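Local structure of periplasmic binding protein/LacI transcriptional regulator (Burkholderia graminis C4D1M, 5HQJ) at residues 200-205 / 232-237. The protein probably serves as the sugar-binding component of an ABC transporter and binds D-arabinose. Sequence-based numbering, arbitrary orientation.
Sequences VVETTL and REFGAM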
ATOM      1  N   VAL A 200       3.984  -9.093 -17.408  1.00 16.84           N
ATOM      2  CA  VAL A 200       4.784  -7.883 -17.472  1.00 19.97           C
ATOM      3  C   VAL A 200       6.238  -8.150 -17.179  1.00 12.36           C
ATOM      4  O   VAL A 200       7.102  -7.738 -17.934  1.00 13.38           O
ATOM      5  CB  VAL A 200       4.227  -6.815 -16.496  1.00 18.05           C
ATOM      6  CG1 VAL A 200       5.162  -5.581 -16.432  1.00 15.14           C
ATOM      7  CG2 VAL A 200       2.805  -6.423 -16.926  1.00 18.99           C
ATOM      8  N   VAL A 201       6.518  -8.878 -16.102  1.00 13.89           N
ATOM      9  CA  VAL A 201       7.899  -9.163 -15.771  1.00 16.64           C
ATOM     10  C   VAL A 201       8.577  -9.996 -16.867  1.00 11.18           C
ATOM     11  O   VAL A 201       9.721  -9.695 -17.224  1.00 11.71           O
ATOM     12  CB  VAL A 201       8.019  -9.881 -14.419  1.00 15.65           C
ATOM     13  CG1 VAL A 201       9.433 -10.437 -14.204  1.00 19.17           C
ATOM     14  CG2 VAL A 201       7.708  -8.900 -13.313  1.00 16.51           C
ATOM     15  N   GLU A 202       7.909 -11.045 -17.354  1.00 14.59           N
ATOM     16  CA  GLU A 202       8.458 -11.814 -18.475  1.00 13.11           C
ATOM     17  C   GLU A 202       8.868 -10.933 -19.666  1.00 11.81           C
ATOM     18  O   GLU A 202       9.918 -11.110 -20.220  1.00 13.51           O
ATOM     19  CB  GLU A 202       7.454 -12.860 -18.970  1.00 14.14           C
ATOM     20  CG  GLU A 202       7.231 -13.994 -18.020  1.00 21.48           C
ATOM     21  CD  GLU A 202       6.100 -14.890 -18.466  1.00 30.52           C
ATOM     22  OE1 GLU A 202       5.298 -14.453 -19.324  1.00 34.40           O
ATOM     23  OE2 GLU A 202       6.014 -16.023 -17.949  1.00 28.65           O
ATOM     24  N   THR A 203       7.982 -10.005 -20.060  1.00 13.73           N
ATOM     25  CA  THR A 203       8.254  -9.105 -21.170  1.00 18.69           C
ATOM     26  C   THR A 203       9.435  -8.167 -20.892  1.00 10.03           C
ATOM     27  O   THR A 203      10.301  -7.946 -21.743  1.00 14.43           O
ATOM     28  CB  THR A 203       6.981  -8.310 -21.494  1.00 17.22           C
ATOM     29  OG1 THR A 203       5.971  -9.224 -21.948  1.00 19.42           O
ATOM     30  CG2 THR A 203       7.235  -7.294 -22.572  1.00 18.79           C
ATOM     31  N   THR A 204       9.502  -7.656 -19.670  1.00 14.73           N
ATOM     32  CA  THR A 204      10.620  -6.810 -19.290  1.00 12.94           C
ATOM     33  C   THR A 204      11.980  -7.468 -19.430  1.00  8.03           C
ATOM     34  O   THR A 204      12.938  -6.873 -19.955  1.00 13.79           O
ATOM     35  CB  THR A 204      10.483  -6.348 -17.815  1.00 18.64           C
ATOM     36  OG1 THR A 204       9.188  -5.787 -17.603  1.00 17.67           O
ATOM     37  CG2 THR A 204      11.582  -5.335 -17.454  1.00 20.24           C
ATOM     38  N   LEU A 205      12.087  -8.711 -18.943  1.00 10.29           N
ATOM     39  CA  LEU A 205      13.355  -9.394 -18.932  1.00  9.45           C
ATOM     40  C   LEU A 205      13.777  -9.759 -20.352  1.00  9.02           C
ATOM     41  O   LEU A 205      14.959  -9.762 -20.648  1.00 13.51           O
ATOM     42  CB  LEU A 205      13.284 -10.650 -18.053  1.00 15.84           C
ATOM     43  CG  LEU A 205      12.934 -10.421 -16.574  1.00 15.85           C
ATOM     44  CD1 LEU A 205      12.919 -11.773 -15.843  1.00 16.92           C
ATOM     45  CD2 LEU A 205      13.853  -9.461 -15.928  1.00 22.83           C
ATOM     46  N   ARG A 232      12.513 -22.226 -15.837  1.00 14.94           N
ATOM     47  CA  ARG A 232      13.637 -22.638 -16.669  1.00 24.00           C
ATOM     48  C   ARG A 232      14.089 -21.472 -17.557  1.00 18.01           C
ATOM     49  O   ARG A 232      15.297 -21.212 -17.643  1.00 22.93           O
ATOM     50  CB  ARG A 232      13.294 -23.851 -17.526  1.00 27.72           C
ATOM     51  CG  ARG A 232      14.500 -24.467 -18.208  1.00 58.72           C
ATOM     52  CD  ARG A 232      15.519 -24.897 -17.179  1.00 73.08           C
ATOM     53  NE  ARG A 232      16.256 -26.089 -17.586  1.00 72.96           N
ATOM     54  CZ  ARG A 232      16.851 -26.927 -16.743  1.00 88.15           C
ATOM     55  NH1 ARG A 232      16.795 -26.718 -15.433  1.00 97.73           N
ATOM     56  NH2 ARG A 232      17.499 -27.985 -17.210  1.00 94.74           N
ATOM     57  N   GLU A 233      13.142 -20.803 -18.221  1.00 18.50           N
ATOM     58  CA  GLU A 233      13.490 -19.743 -19.170  1.00 22.76           C
ATOM     59  C   GLU A 233      14.324 -18.643 -18.570  1.00 18.05           C
ATOM     60  O   GLU A 233      15.214 -18.123 -19.242  1.00 24.33           O
ATOM     61  CB  GLU A 233      12.246 -19.081 -19.803  1.00 26.17           C
ATOM     62  CG  GLU A 233      12.654 -17.884 -20.710  1.00 32.89           C
ATOM     63  CD  GLU A 233      11.530 -17.291 -21.569  1.00 26.44           C
ATOM     64  OE1 GLU A 233      10.367 -17.727 -21.467  1.00 20.75           O
ATOM     65  OE2 GLU A 233      11.846 -16.370 -22.370  1.00 27.72           O
ATOM     66  N   PHE A 234      14.060 -18.239 -17.322  1.00 16.82           N
ATOM     67  CA  PHE A 234      14.752 -17.087 -16.750  1.00 13.21           C
ATOM     68  C   PHE A 234      15.652 -17.389 -15.551  1.00 21.54           C
ATOM     69  O   PHE A 234      16.216 -16.463 -14.956  1.00 21.35           O
ATOM     70  CB  PHE A 234      13.744 -16.013 -16.330  1.00 17.70           C
ATOM     71  CG  PHE A 234      12.886 -15.494 -17.470  1.00 17.66           C
ATOM     72  CD1 PHE A 234      13.383 -14.531 -18.343  1.00 21.78           C
ATOM     73  CD2 PHE A 234      11.579 -15.934 -17.646  1.00 20.93           C
ATOM     74  CE1 PHE A 234      12.580 -14.044 -19.403  1.00 17.15           C
ATOM     75  CE2 PHE A 234      10.785 -15.445 -18.691  1.00 22.36           C
ATOM     76  CZ  PHE A 234      11.300 -14.500 -19.565  1.00 14.70           C
ATOM     77  N   GLY A 235      15.789 -18.665 -15.207  1.00 26.45           N
ATOM     78  CA  GLY A 235      16.564 -19.088 -14.047  1.00 43.91           C
ATOM     79  C   GLY A 235      17.961 -18.490 -13.951  1.00 42.38           C
ATOM     80  O   GLY A 235      18.478 -18.220 -12.859  1.00 28.68           O
ATOM     81  N   ALA A 236      18.580 -18.268 -15.102  1.00 28.99           N
ATOM     82  CA  ALA A 236      19.960 -17.780 -15.130  1.00 26.63           C
ATOM     83  C   ALA A 236      20.072 -16.314 -14.707  1.00 31.87           C
ATOM     84  O   ALA A 236      21.169 -15.804 -14.481  1.00 44.23           O
ATOM     85  CB  ALA A 236      20.535 -17.984 -16.508  1.00 37.66           C
HETATM   86  N   MSE A 237      18.931 -15.648 -14.595  1.00 27.52           N
HETATM   87  CA  MSE A 237      18.857 -14.273 -14.141  1.00 30.63           C
HETATM   88  C   MSE A 237      18.955 -14.196 -12.615  1.00 12.63           C
HETATM   89  O   MSE A 237      19.145 -13.139 -12.047  1.00 14.04           O
HETATM   90  CB  MSE A 237      17.551 -13.658 -14.624  1.00 69.23           C
HETATM   91  CG  MSE A 237      17.348 -13.786 -16.122  1.00105.20           C
HETATM   92 SE   MSE A 237      16.975 -12.071 -16.907  1.00331.42          SE
HETATM   93  CE  MSE A 237      18.520 -11.142 -16.195  1.00 20.46           C
TER
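Leu205 and Phe234 make the main apolar contact between helix 194-207 and the loop that follows helix 221-229. Leu205 CB lies 3.7 Å from Phe234 CE1. The Leu205 CD1 methyl reaches further back along the ring, 3.8 Å from Phe234 CD1. The ring meets Leu205 obliquely. Phe234 CG stands anti to its own carbonyl carbon (chi1 -60°), which sends the ring out to the helix. There Phe234 CZ comes 3.7 Å from the backbone Glu202 O. Glu202 CG packs 3.9 Å from Phe234 CE2, and the two side chains cross at about a right angle.

The selenomethionine Met237 adds a looser apolar touch, with its SE 4.1 Å from Leu205 CB. This residue is poorly ordered.

In this two-domain periplasmic binding protein, both segments belong to the lobe built on the mixed sheet. Helix 194-207 is the crossover between parallel strands 181-188 and 211-216. Helix 221-229 and its following loop cross from 211-216 to 242-246. Val228 of helix 221-229 touches both Leu205 and Phe234.

No hydrogen bond joins the two segments. Within the loop, Glu233 CG sits 3.6 Å above the plane of the Phe234 ring, over its centre. Glu233 OE1 forms a salt bridge with Arg206, which follows Leu205 on helix 194-207.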